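Local coordinates for IMC sub-compartment protein ISP1 (PDB 4CHM) that adopts a pleckstrin homology fold and probably serves in the inner membrane complex during daughter-cell formation in Toxoplasma gondii, at residues L62-A67 against L93-S98. Sequence-based numbering, arbitrary orientation.
Sequences LSDIKA and LHLLES. With SO4 (sulfate ion), chain F.
A classic beta bulge joins strand 65-69, an edge strand of the pleckstrin homology sheet within this chain, to strand 90-95: Lys-66 and Ala-67 together face His-94. The carbonyl oxygen of His-94 accepts from Lys-66 N at 2.9 Å and, more weakly, from Ala-67 N, while His-94 N returns a bond to Ala-67 O (3.0 Å). At the neighbouring bridge, Ile-65 and Leu-95 form a non-hydrogen-bonded antiparallel pair whose side chains lie on the same face of the sheet, both buried, Ile-65 CG1 lying 4.2 Å from Leu-95 CD2; both also touch Ile-60 of strand 56-61. His-94 and Ala-67 share the other face, the imidazole turning its edge to Ala-67 CB. The Lys-66 side chain lies beside that of His-94 and points the same way, with CE 4.0 Å from His-94 CE1.

Beyond the strand pair, Asp-64 grips the turn that follows Leu-95. Its carbonyl oxygen takes Leu-96 N at 2.6 Å, from above the carbonyl plane, and also makes a CA-H...O contact with Leu-95. With CG anti to the backbone N (chi1 -172°), the carboxylate reaches across to the turn, where OD1 accepts a nearly straight bond from Glu-97 N (2.8 Å, 164° at the hydrogen). OD2 instead accepts from a water that in turn accepts from Ser-98 N. Ser-98 OG donates to a sulfate, probably from the crystallisation liquor, also held by Arg-58 and Asn-100.

Backbone and side chain of Asp-64 thus answer three successive amides of the turn, two directly and one through water; the Glu-97 N-H and the water would be expected to stabilise the negative charge of the carboxylate.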
loop_
_atom_site.group_PDB
_atom_site.type_symbol
_atom_site.label_atom_id
_atom_site.label_comp_id
_atom_site.label_asym_id
_atom_site.label_seq_id
_atom_site.Cartn_x
_atom_site.Cartn_y
_atom_site.Cartn_z
ATOM N N LEU A 62 -5.959 -2.895 -10.611
ATOM C CA LEU A 62 -4.773 -2.060 -10.751
ATOM C C LEU A 62 -5.080 -0.802 -11.549
ATOM O O LEU A 62 -4.446 0.249 -11.376
ATOM C CB LEU A 62 -3.678 -2.842 -11.453
ATOM C CG LEU A 62 -2.335 -2.715 -10.782
ATOM C CD1 LEU A 62 -2.450 -3.149 -9.332
ATOM C CD2 LEU A 62 -1.327 -3.563 -11.524
ATOM N N SER A 63 -6.024 -0.925 -12.464
ATOM C CA SER A 63 -6.315 0.149 -13.357
ATOM C C SER A 63 -7.162 1.213 -12.648
ATOM O O SER A 63 -7.298 2.318 -13.145
ATOM C CB SER A 63 -6.995 -0.375 -14.624
ATOM O OG SER A 63 -8.177 -1.096 -14.304
ATOM N N ASP A 64 -7.645 0.908 -11.441
ATOM C CA ASP A 64 -8.357 1.911 -10.640
ATOM C C ASP A 64 -7.434 2.659 -9.673
ATOM O O ASP A 64 -7.874 3.506 -8.910
ATOM C CB ASP A 64 -9.508 1.266 -9.864
ATOM C CG ASP A 64 -10.382 2.287 -9.170
ATOM O OD1 ASP A 64 -10.668 3.331 -9.779
ATOM O OD2 ASP A 64 -10.751 2.073 -8.001
ATOM N N ILE A 65 -6.167 2.303 -9.671
ATOM C CA ILE A 65 -5.230 2.938 -8.788
ATOM C C ILE A 65 -4.517 4.020 -9.565
ATOM O O ILE A 65 -3.615 3.746 -10.332
ATOM C CB ILE A 65 -4.223 1.939 -8.191
ATOM C CG1 ILE A 65 -4.960 0.909 -7.326
ATOM C CG2 ILE A 65 -3.198 2.686 -7.328
ATOM C CD1 ILE A 65 -4.201 -0.402 -7.155
ATOM N N LYS A 66 -5.001 5.241 -9.394
ATOM C CA LYS A 66 -4.565 6.394 -10.138
ATOM C C LYS A 66 -3.163 6.837 -9.677
ATOM O O LYS A 66 -2.361 7.297 -10.481
ATOM C CB LYS A 66 -5.573 7.517 -9.897
ATOM C CG LYS A 66 -5.401 8.769 -10.732
ATOM C CD LYS A 66 -6.422 9.813 -10.274
ATOM C CE LYS A 66 -5.900 11.239 -10.404
ATOM N NZ LYS A 66 -5.385 11.503 -11.775
ATOM N N ALA A 67 -2.875 6.689 -8.390
ATOM C CA ALA A 67 -1.628 7.245 -7.820
ATOM C C ALA A 67 -1.312 6.568 -6.486
ATOM O O ALA A 67 -2.221 6.157 -5.774
ATOM C CB ALA A 67 -1.767 8.756 -7.612
ATOM N N LEU A 93 -3.578 4.234 -1.457
ATOM C CA LEU A 93 -4.010 4.077 -2.829
ATOM C C LEU A 93 -5.014 5.137 -3.155
ATOM O O LEU A 93 -6.135 5.145 -2.615
ATOM C CB LEU A 93 -4.655 2.703 -3.052
ATOM C CG LEU A 93 -3.985 1.486 -2.435
ATOM C CD1 LEU A 93 -4.920 0.296 -2.618
ATOM C CD2 LEU A 93 -2.618 1.232 -3.072
ATOM N N HIS A 94 -4.635 6.018 -4.052
ATOM C CA HIS A 94 -5.539 7.016 -4.568
ATOM C C HIS A 94 -6.271 6.384 -5.742
ATOM O O HIS A 94 -5.673 6.030 -6.714
ATOM C CB HIS A 94 -4.747 8.248 -5.022
ATOM C CG HIS A 94 -5.596 9.405 -5.418
ATOM N ND1 HIS A 94 -5.160 10.382 -6.270
ATOM C CD2 HIS A 94 -6.853 9.740 -5.079
ATOM C CE1 HIS A 94 -6.116 11.266 -6.448
ATOM N NE2 HIS A 94 -7.152 10.903 -5.730
ATOM N N LEU A 95 -7.576 6.262 -5.623
ATOM C CA LEU A 95 -8.374 5.530 -6.596
ATOM C C LEU A 95 -8.972 6.405 -7.700
ATOM O O LEU A 95 -9.420 7.468 -7.437
ATOM C CB LEU A 95 -9.474 4.720 -5.912
ATOM C CG LEU A 95 -9.047 3.867 -4.733
ATOM C CD1 LEU A 95 -10.190 3.200 -4.013
ATOM C CD2 LEU A 95 -7.999 2.874 -5.148
ATOM N N LEU A 96 -8.916 5.932 -8.932
ATOM C CA LEU A 96 -9.433 6.669 -10.073
ATOM C C LEU A 96 -10.928 6.934 -10.109
ATOM O O LEU A 96 -11.333 8.054 -10.210
ATOM C CB LEU A 96 -9.035 5.937 -11.347
ATOM C CG LEU A 96 -9.322 6.521 -12.732
ATOM C CD1 LEU A 96 -9.112 8.012 -12.795
ATOM C CD2 LEU A 96 -8.489 5.814 -13.775
ATOM N N GLU A 97 -11.749 5.922 -9.905
ATOM C CA GLU A 97 -13.197 6.139 -10.011
ATOM C C GLU A 97 -13.739 7.070 -8.937
ATOM O O GLU A 97 -14.407 8.047 -9.253
ATOM C CB GLU A 97 -13.963 4.825 -9.987
ATOM C CG GLU A 97 -15.471 4.975 -10.183
ATOM C CD GLU A 97 -16.176 3.626 -10.202
ATOM O OE1 GLU A 97 -15.761 2.735 -10.973
ATOM O OE2 GLU A 97 -17.129 3.449 -9.436
ATOM N N SER A 98 -13.454 6.756 -7.672
ATOM C CA SER A 98 -14.009 7.492 -6.551
ATOM C C SER A 98 -13.202 8.744 -6.262
ATOM O O SER A 98 -13.695 9.658 -5.638
ATOM C CB SER A 98 -14.061 6.603 -5.299
ATOM O OG SER A 98 -12.771 6.439 -4.720
HETATM S S SO4 F . -14.751 4.733 -2.123
HETATM O O1 SO4 F . -14.561 6.136 -1.661
HETATM O O2 SO4 F . -15.998 4.635 -2.892
HETATM O O3 SO4 F . -14.833 3.855 -0.921
HETATM O O4 SO4 F . -13.621 4.330 -3.016
HETATM O O HOH W 1 -12.472 3.997 -6.927
#